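Local coordinates for tryptophan halogenase (Shewanella frigidimarina, PDB 2PYX), which probably binds FAD and, as a flavin-dependent halogenase, may halogenate tryptophan or a related substrate, at residues A[359-364]-A[406-411]; A[402-407]-A[458-463]; A[91-96]-A[273-278]; A[248-253]-A[431-436]. All coordinates share one frame; numbering follows the deposited sequence.

Contact 1 of 4, residues A[359-364]-A[406-411]; sequences PLEASA and DFLKLH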
loop_
_atom_site.group_PDB
_atom_site.type_symbol
_atom_site.label_atom_id
_atom_site.label_comp_id
_atom_site.label_asym_id
_atom_site.label_seq_id
_atom_site.Cartn_x
_atom_site.Cartn_y
_atom_site.Cartn_z
ATOM N N PRO A 359 6.562 2.608 5.113
ATOM C CA PRO A 359 5.942 2.271 3.831
ATOM C C PRO A 359 6.531 1.064 3.113
ATOM O O PRO A 359 6.425 0.953 1.884
ATOM C CB PRO A 359 6.169 3.546 3.010
ATOM C CG PRO A 359 7.403 4.096 3.560
ATOM C CD PRO A 359 7.391 3.830 5.020
ATOM N N LEU A 360 7.110 0.129 3.874
ATOM C CA LEU A 360 7.597 -1.116 3.318
ATOM C C LEU A 360 6.351 -1.868 2.879
ATOM O O LEU A 360 5.440 -2.106 3.672
ATOM C CB LEU A 360 8.335 -1.925 4.373
ATOM C CG LEU A 360 9.004 -3.250 4.011
ATOM C CD1 LEU A 360 10.006 -3.038 2.933
ATOM C CD2 LEU A 360 9.688 -3.870 5.204
ATOM N N GLU A 361 6.330 -2.250 1.630
ATOM C CA GLU A 361 5.202 -2.907 0.985
ATOM C C GLU A 361 3.967 -2.009 0.832
ATOM O O GLU A 361 2.881 -2.530 0.502
ATOM C CB GLU A 361 4.837 -4.246 1.624
ATOM C CG GLU A 361 5.955 -5.263 1.521
ATOM C CD GLU A 361 6.144 -5.833 0.129
ATOM O OE1 GLU A 361 5.303 -5.563 -0.762
ATOM O OE2 GLU A 361 7.137 -6.550 -0.065
ATOM N N ALA A 362 4.104 -0.702 1.052
ATOM C CA ALA A 362 3.083 0.264 0.668
ATOM C C ALA A 362 1.688 -0.109 1.198
ATOM O O ALA A 362 0.717 -0.236 0.444
ATOM C CB ALA A 362 3.101 0.473 -0.875
ATOM N N SER A 363 1.564 -0.238 2.502
ATOM C CA SER A 363 0.292 -0.620 3.089
ATOM C C SER A 363 -0.673 0.528 3.223
ATOM O O SER A 363 -1.872 0.310 3.369
ATOM C CB SER A 363 0.488 -1.313 4.446
ATOM O OG SER A 363 1.065 -0.451 5.396
ATOM N N ALA A 364 -0.200 1.760 3.129
ATOM C CA ALA A 364 -1.044 2.899 3.555
ATOM C C ALA A 364 -2.283 3.101 2.678
ATOM O O ALA A 364 -3.416 3.144 3.197
ATOM C CB ALA A 364 -0.246 4.168 3.658
ATOM N N ASP A 406 3.564 -8.987 10.330
ATOM C CA ASP A 406 4.308 -10.213 10.138
ATOM C C ASP A 406 4.990 -10.219 8.769
ATOM O O ASP A 406 6.139 -10.654 8.632
ATOM C CB ASP A 406 3.379 -11.440 10.221
ATOM C CG ASP A 406 2.957 -11.764 11.631
ATOM O OD1 ASP A 406 3.389 -11.095 12.606
ATOM O OD2 ASP A 406 2.155 -12.752 11.759
ATOM N N PHE A 407 4.275 -9.767 7.747
ATOM C CA PHE A 407 4.826 -9.767 6.390
ATOM C C PHE A 407 6.023 -8.814 6.305
ATOM O O PHE A 407 7.065 -9.152 5.736
ATOM C CB PHE A 407 3.761 -9.426 5.334
ATOM C CG PHE A 407 4.278 -9.498 3.917
ATOM C CD1 PHE A 407 4.973 -10.605 3.470
ATOM C CD2 PHE A 407 4.088 -8.443 3.043
ATOM C CE1 PHE A 407 5.445 -10.672 2.147
ATOM C CE2 PHE A 407 4.538 -8.510 1.730
ATOM C CZ PHE A 407 5.219 -9.622 1.292
ATOM N N LEU A 408 5.868 -7.609 6.848
ATOM C CA LEU A 408 6.997 -6.664 6.860
ATOM C C LEU A 408 8.159 -7.225 7.639
ATOM O O LEU A 408 9.286 -7.225 7.177
ATOM C CB LEU A 408 6.569 -5.328 7.429
ATOM C CG LEU A 408 5.957 -4.364 6.410
ATOM C CD1 LEU A 408 4.793 -4.936 5.606
ATOM C CD2 LEU A 408 5.567 -3.050 7.086
ATOM N N LYS A 409 7.888 -7.751 8.834
ATOM C CA LYS A 409 8.972 -8.299 9.666
ATOM C C LYS A 409 9.718 -9.429 8.958
ATOM O O LYS A 409 10.946 -9.563 9.104
ATOM C CB LYS A 409 8.412 -8.782 10.992
ATOM C CG LYS A 409 9.460 -9.366 11.951
ATOM C CD LYS A 409 10.564 -8.311 12.321
ATOM C CE LYS A 409 11.493 -8.877 13.378
ATOM N NZ LYS A 409 12.307 -7.820 14.107
ATOM N N LEU A 410 8.994 -10.263 8.205
ATOM C CA LEU A 410 9.614 -11.342 7.420
ATOM C C LEU A 410 10.792 -10.837 6.585
ATOM O O LEU A 410 11.767 -11.537 6.410
ATOM C CB LEU A 410 8.564 -11.968 6.467
ATOM C CG LEU A 410 9.048 -13.157 5.606
ATOM C CD1 LEU A 410 9.464 -14.328 6.421
ATOM C CD2 LEU A 410 7.948 -13.601 4.609
ATOM N N HIS A 411 10.648 -9.642 5.995
ATOM C CA HIS A 411 11.668 -9.080 5.115
ATOM C C HIS A 411 12.981 -8.937 5.869
ATOM O O HIS A 411 14.063 -9.074 5.258
ATOM C CB HIS A 411 11.277 -7.715 4.566
ATOM C CG HIS A 411 10.118 -7.715 3.606
ATOM N ND1 HIS A 411 8.846 -8.123 3.974
ATOM C CD2 HIS A 411 10.028 -7.318 2.314
ATOM C CE1 HIS A 411 8.028 -7.946 2.942
ATOM N NE2 HIS A 411 8.717 -7.456 1.925
#

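Contact 2 of 4, residues A[402-407]-A[458-463]; sequences QQIIDF and ALFPAA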
loop_
_atom_site.group_PDB
_atom_site.type_symbol
_atom_site.label_atom_id
_atom_site.label_comp_id
_atom_site.label_asym_id
_atom_site.label_seq_id
_atom_site.Cartn_x
_atom_site.Cartn_y
_atom_site.Cartn_z
ATOM N N GLN A 402 -2.215 -7.724 11.769
ATOM C CA GLN A 402 -1.289 -8.810 12.150
ATOM C C GLN A 402 -0.519 -9.271 10.916
ATOM O O GLN A 402 0.685 -9.504 11.001
ATOM C CB GLN A 402 -2.018 -9.971 12.835
ATOM C CG GLN A 402 -1.124 -11.198 13.101
ATOM C CD GLN A 402 -1.853 -12.369 13.802
ATOM O OE1 GLN A 402 -1.675 -12.610 14.996
ATOM N NE2 GLN A 402 -2.661 -13.105 13.044
ATOM N N GLN A 403 -1.202 -9.433 9.786
ATOM C CA GLN A 403 -0.566 -9.875 8.563
ATOM C C GLN A 403 0.438 -8.863 8.073
ATOM O O GLN A 403 1.527 -9.254 7.608
ATOM C CB GLN A 403 -1.580 -10.137 7.471
ATOM C CG GLN A 403 -0.957 -10.918 6.348
ATOM C CD GLN A 403 -1.785 -11.030 5.105
ATOM O OE1 GLN A 403 -2.305 -10.048 4.578
ATOM N NE2 GLN A 403 -1.821 -12.270 4.555
ATOM N N ILE A 404 0.119 -7.571 8.155
ATOM C CA ILE A 404 1.042 -6.532 7.678
ATOM C C ILE A 404 2.305 -6.588 8.535
ATOM O O ILE A 404 3.419 -6.591 8.033
ATOM C CB ILE A 404 0.374 -5.147 7.769
ATOM C CG1 ILE A 404 -0.665 -4.979 6.670
ATOM C CG2 ILE A 404 1.432 -4.064 7.714
ATOM C CD1 ILE A 404 -1.643 -3.906 6.930
ATOM N N ILE A 405 2.159 -6.632 9.855
ATOM C CA ILE A 405 3.324 -6.603 10.718
ATOM C C ILE A 405 4.207 -7.836 10.449
ATOM O O ILE A 405 5.446 -7.762 10.320
ATOM C CB ILE A 405 2.963 -6.465 12.194
ATOM C CG1 ILE A 405 2.220 -5.152 12.460
ATOM C CG2 ILE A 405 4.243 -6.553 13.066
ATOM C CD1 ILE A 405 2.978 -3.929 12.027
ATOM N N ASP A 406 3.564 -8.987 10.330
ATOM C CA ASP A 406 4.308 -10.213 10.138
ATOM C C ASP A 406 4.990 -10.219 8.769
ATOM O O ASP A 406 6.139 -10.654 8.632
ATOM C CB ASP A 406 3.379 -11.440 10.221
ATOM C CG ASP A 406 2.957 -11.764 11.631
ATOM O OD1 ASP A 406 3.389 -11.095 12.606
ATOM O OD2 ASP A 406 2.155 -12.752 11.759
ATOM N N PHE A 407 4.275 -9.767 7.747
ATOM C CA PHE A 407 4.826 -9.767 6.390
ATOM C C PHE A 407 6.023 -8.814 6.305
ATOM O O PHE A 407 7.065 -9.152 5.736
ATOM C CB PHE A 407 3.761 -9.426 5.334
ATOM C CG PHE A 407 4.278 -9.498 3.917
ATOM C CD1 PHE A 407 4.973 -10.605 3.470
ATOM C CD2 PHE A 407 4.088 -8.443 3.043
ATOM C CE1 PHE A 407 5.445 -10.672 2.147
ATOM C CE2 PHE A 407 4.538 -8.510 1.730
ATOM C CZ PHE A 407 5.219 -9.622 1.292
ATOM N N ALA A 458 -7.682 -11.795 2.208
ATOM C CA ALA A 458 -6.476 -11.293 2.816
ATOM C C ALA A 458 -5.851 -10.177 1.999
ATOM O O ALA A 458 -5.940 -10.139 0.772
ATOM C CB ALA A 458 -5.483 -12.396 2.983
ATOM N N LEU A 459 -5.167 -9.252 2.676
ATOM C CA LEU A 459 -4.476 -8.191 1.977
ATOM C C LEU A 459 -3.324 -8.732 1.145
ATOM O O LEU A 459 -3.166 -8.340 -0.013
ATOM C CB LEU A 459 -3.905 -7.183 2.976
ATOM C CG LEU A 459 -4.634 -5.911 3.374
ATOM C CD1 LEU A 459 -3.595 -5.001 4.017
ATOM C CD2 LEU A 459 -5.333 -5.188 2.231
ATOM N N PHE A 460 -2.529 -9.600 1.736
ATOM C CA PHE A 460 -1.450 -10.285 1.010
ATOM C C PHE A 460 -1.786 -11.755 0.842
ATOM O O PHE A 460 -1.991 -12.478 1.817
ATOM C CB PHE A 460 -0.114 -10.187 1.777
ATOM C CG PHE A 460 0.342 -8.791 2.051
ATOM C CD1 PHE A 460 0.941 -8.029 1.062
ATOM C CD2 PHE A 460 0.214 -8.232 3.324
ATOM C CE1 PHE A 460 1.363 -6.741 1.348
ATOM C CE2 PHE A 460 0.637 -6.962 3.586
ATOM C CZ PHE A 460 1.194 -6.209 2.605
ATOM N N PRO A 461 -1.745 -12.258 -0.411
ATOM C CA PRO A 461 -1.915 -13.681 -0.595
ATOM C C PRO A 461 -0.654 -14.412 -0.299
ATOM O O PRO A 461 0.423 -13.751 -0.190
ATOM C CB PRO A 461 -2.226 -13.804 -2.093
ATOM C CG PRO A 461 -1.565 -12.707 -2.691
ATOM C CD PRO A 461 -1.518 -11.571 -1.677
ATOM N N ALA A 462 -0.767 -15.736 -0.211
ATOM C CA ALA A 462 0.353 -16.624 0.062
ATOM C C ALA A 462 1.481 -16.314 -0.911
ATOM O O ALA A 462 2.620 -16.400 -0.531
ATOM C CB ALA A 462 -0.042 -18.091 -0.033
ATOM N N ALA A 463 1.173 -15.985 -2.169
ATOM C CA ALA A 463 2.237 -15.746 -3.153
ATOM C C ALA A 463 3.191 -14.666 -2.690
ATOM O O ALA A 463 4.376 -14.740 -2.964
ATOM C CB ALA A 463 1.695 -15.402 -4.511
HETATM O O HOH W 1 -4.882 -9.884 5.572
#

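Contact 3 of 4, residues A[91-96]-A[273-278]; sequences GSRFIN and CTHSTA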
loop_
_atom_site.group_PDB
_atom_site.type_symbol
_atom_site.label_atom_id
_atom_site.label_comp_id
_atom_site.label_asym_id
_atom_site.label_seq_id
_atom_site.Cartn_x
_atom_site.Cartn_y
_atom_site.Cartn_z
ATOM N N GLY A 91 5.570 -3.736 -8.714
ATOM C CA GLY A 91 5.990 -4.407 -7.481
ATOM C C GLY A 91 7.089 -3.628 -6.794
ATOM O O GLY A 91 7.222 -2.419 -6.997
ATOM N N SER A 92 7.808 -4.322 -5.915
ATOM C CA SER A 92 8.934 -3.780 -5.157
ATOM C C SER A 92 10.162 -4.631 -5.407
ATOM O O SER A 92 10.106 -5.857 -5.318
ATOM C CB SER A 92 8.662 -3.792 -3.657
ATOM O OG SER A 92 7.595 -2.929 -3.294
ATOM N N ARG A 93 11.261 -3.954 -5.746
ATOM C CA ARG A 93 12.538 -4.622 -5.886
ATOM C C ARG A 93 13.402 -4.293 -4.688
ATOM O O ARG A 93 13.617 -3.121 -4.363
ATOM C CB ARG A 93 13.275 -4.229 -7.149
ATOM C CG ARG A 93 14.509 -5.105 -7.406
ATOM C CD ARG A 93 15.188 -4.749 -8.694
ATOM N NE ARG A 93 14.286 -4.843 -9.834
ATOM C CZ ARG A 93 13.904 -5.985 -10.404
ATOM N NH1 ARG A 93 14.343 -7.135 -9.937
ATOM N NH2 ARG A 93 13.077 -5.971 -11.441
ATOM N N PHE A 94 13.870 -5.351 -4.049
ATOM C CA PHE A 94 14.628 -5.290 -2.790
ATOM C C PHE A 94 16.110 -5.539 -3.105
ATOM O O PHE A 94 16.459 -6.613 -3.602
ATOM C CB PHE A 94 14.064 -6.307 -1.812
ATOM C CG PHE A 94 12.682 -5.952 -1.382
ATOM C CD1 PHE A 94 12.466 -4.964 -0.428
ATOM C CD2 PHE A 94 11.565 -6.538 -1.975
ATOM C CE1 PHE A 94 11.178 -4.591 -0.073
ATOM C CE2 PHE A 94 10.271 -6.156 -1.608
ATOM C CZ PHE A 94 10.091 -5.205 -0.640
ATOM N N ILE A 95 16.942 -4.547 -2.788
ATOM C CA ILE A 95 18.347 -4.536 -3.140
ATOM C C ILE A 95 19.133 -4.556 -1.836
ATOM O O ILE A 95 18.877 -3.737 -0.965
ATOM C CB ILE A 95 18.647 -3.297 -3.992
ATOM C CG1 ILE A 95 17.722 -3.302 -5.230
ATOM C CG2 ILE A 95 20.106 -3.261 -4.382
ATOM C CD1 ILE A 95 17.698 -2.005 -5.965
ATOM N N ASN A 96 20.126 -5.438 -1.747
ATOM C CA ASN A 96 21.049 -5.531 -0.630
ATOM C C ASN A 96 20.411 -5.879 0.715
ATOM O O ASN A 96 20.975 -5.615 1.753
ATOM C CB ASN A 96 21.903 -4.261 -0.508
ATOM C CG ASN A 96 22.824 -4.057 -1.691
ATOM O OD1 ASN A 96 23.025 -4.964 -2.483
ATOM N ND2 ASN A 96 23.305 -2.840 -1.842
ATOM N N CYS A 273 9.351 -0.532 -10.934
ATOM C CA CYS A 273 8.983 -0.920 -9.556
ATOM C C CYS A 273 9.486 0.108 -8.556
ATOM O O CYS A 273 10.399 0.866 -8.837
ATOM C CB CYS A 273 9.621 -2.254 -9.219
ATOM S SG CYS A 273 9.088 -3.595 -10.265
ATOM N N THR A 274 8.902 0.101 -7.365
ATOM C CA THR A 274 9.536 0.771 -6.226
ATOM C C THR A 274 10.840 0.038 -5.894
ATOM O O THR A 274 10.872 -1.195 -5.883
ATOM C CB THR A 274 8.621 0.739 -5.008
ATOM O OG1 THR A 274 7.399 1.418 -5.308
ATOM C CG2 THR A 274 9.297 1.376 -3.816
ATOM N N HIS A 275 11.914 0.785 -5.592
ATOM C CA HIS A 275 13.148 0.183 -5.116
ATOM C C HIS A 275 13.260 0.424 -3.620
ATOM O O HIS A 275 12.890 1.490 -3.104
ATOM C CB HIS A 275 14.348 0.760 -5.839
ATOM C CG HIS A 275 14.404 0.358 -7.274
ATOM N ND1 HIS A 275 15.539 0.521 -8.038
ATOM C CD2 HIS A 275 13.491 -0.245 -8.075
ATOM C CE1 HIS A 275 15.306 0.068 -9.261
ATOM N NE2 HIS A 275 14.071 -0.394 -9.315
ATOM N N SER A 276 13.746 -0.609 -2.941
ATOM C CA SER A 276 13.980 -0.580 -1.509
ATOM C C SER A 276 15.373 -1.133 -1.326
ATOM O O SER A 276 15.602 -2.314 -1.536
ATOM C CB SER A 276 12.968 -1.499 -0.817
ATOM O OG SER A 276 13.342 -1.748 0.518
ATOM N N THR A 277 16.316 -0.278 -0.916
ATOM C CA THR A 277 17.711 -0.667 -0.811
ATOM C C THR A 277 18.088 -0.609 0.663
ATOM O O THR A 277 18.108 0.459 1.286
ATOM C CB THR A 277 18.637 0.269 -1.658
ATOM O OG1 THR A 277 18.174 0.297 -3.011
ATOM C CG2 THR A 277 20.047 -0.233 -1.612
ATOM N N ALA A 278 18.427 -1.757 1.208
ATOM C CA ALA A 278 18.771 -1.886 2.613
ATOM C C ALA A 278 20.053 -1.130 2.928
ATOM O O ALA A 278 20.970 -1.103 2.102
ATOM C CB ALA A 278 18.920 -3.343 3.033
HETATM O O HOH W 2 23.110 -0.668 0.315
#

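Contact 4 of 4, residues A[248-253]-A[431-436]; sequences KSVLFN and SIPDSL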
loop_
_atom_site.group_PDB
_atom_site.type_symbol
_atom_site.label_atom_id
_atom_site.label_comp_id
_atom_site.label_asym_id
_atom_site.label_seq_id
_atom_site.Cartn_x
_atom_site.Cartn_y
_atom_site.Cartn_z
ATOM N N LYS A 248 6.722 -0.864 17.385
ATOM C CA LYS A 248 8.139 -0.509 17.247
ATOM C C LYS A 248 9.048 -1.617 17.766
ATOM O O LYS A 248 10.182 -1.726 17.294
ATOM C CB LYS A 248 8.468 0.823 17.952
ATOM C CG LYS A 248 9.694 1.492 17.385
ATOM C CD LYS A 248 10.226 2.568 18.244
ATOM C CE LYS A 248 9.318 3.744 18.401
ATOM N NZ LYS A 248 10.020 4.929 19.090
ATOM N N SER A 249 8.582 -2.425 18.718
ATOM C CA SER A 249 9.427 -3.501 19.259
ATOM C C SER A 249 9.628 -4.652 18.256
ATOM O O SER A 249 10.485 -5.526 18.431
ATOM C CB SER A 249 8.894 -4.025 20.596
ATOM O OG SER A 249 7.745 -4.777 20.397
ATOM N N VAL A 250 8.820 -4.625 17.190
ATOM C CA VAL A 250 8.949 -5.539 16.074
ATOM C C VAL A 250 9.759 -4.931 14.926
ATOM O O VAL A 250 10.673 -5.550 14.413
ATOM C CB VAL A 250 7.544 -5.963 15.543
ATOM C CG1 VAL A 250 7.634 -6.885 14.317
ATOM C CG2 VAL A 250 6.762 -6.645 16.622
ATOM N N LEU A 251 9.391 -3.732 14.477
ATOM C CA LEU A 251 9.983 -3.151 13.264
ATOM C C LEU A 251 11.147 -2.198 13.521
ATOM O O LEU A 251 11.913 -1.963 12.605
ATOM C CB LEU A 251 8.925 -2.407 12.472
ATOM C CG LEU A 251 7.775 -3.272 11.957
ATOM C CD1 LEU A 251 6.750 -2.413 11.244
ATOM C CD2 LEU A 251 8.252 -4.392 11.075
ATOM N N PHE A 252 11.228 -1.634 14.725
ATOM C CA PHE A 252 12.308 -0.725 15.172
ATOM C C PHE A 252 12.239 0.667 14.564
ATOM O O PHE A 252 12.493 1.644 15.275
ATOM C CB PHE A 252 13.714 -1.273 14.925
ATOM C CG PHE A 252 13.995 -2.642 15.452
ATOM C CD1 PHE A 252 13.244 -3.226 16.474
ATOM C CD2 PHE A 252 15.075 -3.347 14.944
ATOM C CE1 PHE A 252 13.571 -4.511 16.912
ATOM C CE2 PHE A 252 15.383 -4.578 15.395
ATOM C CZ PHE A 252 14.654 -5.163 16.373
ATOM N N ASN A 253 11.951 0.752 13.274
ATOM C CA ASN A 253 12.038 2.031 12.555
ATOM C C ASN A 253 11.031 3.011 13.073
ATOM O O ASN A 253 9.835 2.733 13.091
ATOM C CB ASN A 253 11.875 1.803 11.068
ATOM C CG ASN A 253 12.855 0.823 10.569
ATOM O OD1 ASN A 253 14.083 0.975 10.813
ATOM N ND2 ASN A 253 12.389 -0.140 9.825
ATOM N N SER A 431 11.684 -9.722 19.181
ATOM C CA SER A 431 11.230 -8.789 18.171
ATOM C C SER A 431 10.383 -9.454 17.100
ATOM O O SER A 431 9.944 -8.771 16.189
ATOM C CB SER A 431 12.435 -8.088 17.504
ATOM O OG SER A 431 13.097 -8.908 16.547
ATOM N N ILE A 432 10.167 -10.770 17.210
ATOM C CA ILE A 432 9.454 -11.553 16.194
ATOM C C ILE A 432 8.099 -11.982 16.745
ATOM O O ILE A 432 8.060 -12.697 17.738
ATOM C CB ILE A 432 10.223 -12.799 15.812
ATOM C CG1 ILE A 432 11.634 -12.441 15.318
ATOM C CG2 ILE A 432 9.419 -13.520 14.707
ATOM C CD1 ILE A 432 12.560 -13.590 15.099
ATOM N N PRO A 433 7.003 -11.521 16.121
ATOM C CA PRO A 433 5.685 -11.963 16.613
ATOM C C PRO A 433 5.540 -13.479 16.699
ATOM O O PRO A 433 6.055 -14.171 15.848
ATOM C CB PRO A 433 4.719 -11.324 15.639
ATOM C CG PRO A 433 5.450 -10.121 15.102
ATOM C CD PRO A 433 6.870 -10.552 15.029
ATOM N N ASP A 434 4.829 -13.966 17.708
ATOM C CA ASP A 434 4.665 -15.391 17.840
ATOM C C ASP A 434 4.045 -15.990 16.587
ATOM O O ASP A 434 4.403 -17.101 16.205
ATOM C CB ASP A 434 3.728 -15.711 19.010
ATOM C CG ASP A 434 4.306 -15.381 20.342
ATOM O OD1 ASP A 434 5.539 -15.230 20.483
ATOM O OD2 ASP A 434 3.469 -15.335 21.288
ATOM N N SER A 435 3.088 -15.294 15.975
ATOM C CA SER A 435 2.450 -15.812 14.759
ATOM C C SER A 435 3.480 -16.032 13.646
ATOM O O SER A 435 3.462 -17.059 12.917
ATOM C CB SER A 435 1.343 -14.850 14.309
ATOM O OG SER A 435 1.852 -13.523 14.263
ATOM N N LEU A 436 4.411 -15.094 13.512
ATOM C CA LEU A 436 5.465 -15.220 12.492
ATOM C C LEU A 436 6.468 -16.284 12.883
ATOM O O LEU A 436 6.961 -17.028 12.025
ATOM C CB LEU A 436 6.188 -13.895 12.286
ATOM C CG LEU A 436 7.282 -13.894 11.203
ATOM C CD1 LEU A 436 6.793 -14.324 9.817
ATOM C CD2 LEU A 436 7.901 -12.523 11.101
#

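Contact 1 of 4, residues A[359-364]-A[406-411]
Glu361 and His411 meet through one hydrogen bond, from NE2 of His411 to OE2 of Glu361 at 2.7 Å. The carboxylate oxygen lies close to the imidazole plane and offers its anti lone pair. A bend in the glutamate chain (chi2 -73°) swings the group over toward helix 383-413. There its CD comes within 3.5 Å of CE2 of Phe407. The far side of the histidine ring is tied down too, since ND1 donates to the carbonyl O of Phe407 one helical turn back, at 2.7 Å. CE1 of His411 also stands over the centre of the Phe407 ring in an edge-to-face arrangement. Beside this polar group the packing is leucine against leucine: Leu360 and Leu408 slide past each other in opposite directions, CD2 of Leu360 resting 4.0 Å from CG of Leu408. Both methyls of Leu408 also close on the carbonyl O of Leu360, CD1 at 3.5 Å, which a branched leucine can do. The same CD2 of Leu360 lies over one face of the imidazole, toward its rim. The looser side of the type II turn carries Pro359 and Ala362, partly exposed and directed away from the helix. A leucine in place of His411 would probably leave OE2 without this donor and the carboxylate freer to turn. Because OE2 is also hydrogen-bonded to His111 ND1, two bonds fix that oxygen, consistent with a Glu361 prearranged for its predicted role in binding L-tryptophan.

Contact 2 of 4, residues A[402-407]-A[458-463]
Phe460 and Phe407 form the apolar centre. CD2 of Phe407 sits 3.5 Å above the plane of the Phe460 ring, over its centre, and the two planes are inclined at 45°, an oblique pairing with centroids 4.5 Å apart. With CG opposite the backbone N (chi1 -177°), the Phe407 ring extends from the helix far enough to bring CD2 over the Phe460 face. Next to the rings, Ile404 fills in with its longer branch: CG1 touches the edge of Phe460 at CE2, and CD1 reaches CD1 of Leu459 at 3.7 Å. A beta-branched residue fits here, stiff near the helix yet with one arm long enough to cross. Outward again comes Gln403, whose extended chain lays its amide alongside the backbone of Phe460. OE1 accepts from the Phe460 N at 2.9 Å, and NE2 donates to the Phe460 O at 2.8 Å, in the plane of that carbonyl. The amide itself is turned, both partners lying about 30° out of its plane. A glutamine can do both at once, satisfying two polar backbone groups of one loop residue and fixing its own rotation. OE1 takes a further bond, from a water that in turn accepts from Leu459 N. The loop thus bonded runs straight into helix 462-471, from which Phe465 and Val468 also touch Phe407, so that helix 383-413 packs against the lead-in and first turns of that helix, while Trp63 meets Phe460.

Contact 3 of 4, residues A[91-96]-A[273-278]
Two neighbouring strands of the large mixed sheet pair in parallel here, 91-95 with 274-278, in register from Ser92 opposite Thr274 to Ile95 opposite Thr277. The bonds step along in the usual parallel way, Arg93 and Ile95 each bridging two residues of the other strand: Arg93 N donates to Thr274 O at 2.8 Å and Arg93 O accepts from Ser276 N, then Ile95 repeats the scheme with Ser276 O and Ala278 N. Thr274 N, bonded to Gly91 O at 3.1 Å, opens the ladder. The backbone angles of Gly91 call for glycine, because a CB would be jammed against the preceding carbonyl. Strand 87-95 also holds Lys89, predicted to be catalytic, so this pairing belongs to the sheet that carries the predicted active-site lysine. On the face shared by Ser92 and Phe94, the phenyl CD1 of Phe94 rests 3.5 Å from CB and OG of Ser276, whose smallness suits a spot beside a broad ring. Placing OG opposite the backbone N (chi1 166°) brings both of those serine atoms against the phenyl. Replacing Phe94 by an alanine removes the ring, and is likely to open a gap between Ser276 and the His411 imidazole, which the ring meets edge-to-face, beside Glu361. The opposite face carries Arg93, His275, Ile95 and Thr277: CD1 of Ile95 comes 3.9 Å from ND1 of His275 and CB of Ile95 lies 3.8 Å from OG1 of Thr277. Thr274 OG1 bonds to His171. At the strand ends a water joins Asn96 ND2 to Ala278 O.

Contact 4 of 4, residues A[248-253]-A[431-436]
The backbones of Val250 and Ser431 come within 4.5 Å at their CA atoms, where paired CA-H...O contacts, Ser431 CA to Ser249 O and Val250 CA to Ser431 O, each at 3.4 Å, take the place of hydrogen bonds. The side chains then fill the flanks. Val250 turns both methyls to the partner: CG1 meets CD of Pro433 at 3.8 Å, and CG2 stands 4.0 Å from CG of the same ring. Valine's compact branching suits so close a backbone approach; proline's fixed phi (-54°) is compatible with the N-cap position before helix 434-443, and its ring gives the methyls a rigid apolar surface. On the other flank the ring of Phe252 touches CB of Ser431 through CE1 at 3.8 Å. Phe252, the first residue beyond the short helix, has a positive phi of 74°, and its ring stacks on that of His426. Ser431 is small enough to sit against the phenyl, and its OG, in the crowded position between backbone N and carbonyl carbon (chi1 78°), bonds to Lys409 and Glu428 O. Lys409, from helix 383-413, also donates to Val250 O, so one lysine is bonded to both segments. The contact thus lies between helix 248-251 and the entry to helix 434-443, with helix 383-413 touching both: Ile405 meets Val250, and Asp406 packs on Pro433 and bonds to Ser435.

In the fold
Helix 383-413 ties three of the contacts together. Contacts 1 and 2 share its residues Asp406 and Phe407, their centres 8 Å apart, and contact 4, centred 11 Å from contact 1, touches it through Asp406 and Lys409. Contact 3 belongs instead to the large sheet, centred 12 Å from contact 1, which it meets where Phe94 packs on Leu360, Glu361 and His411. Along the chain contact 3 closes before contact 1 opens, contact 1 is nested within the stretch closed by contact 4, and the segments of contacts 2 and 4 alternate. Contacts 1, 2 and 3 thus gather near the predicted substrate-binding Glu361, while contact 4 joins helix 383-413 to parts lying away from it.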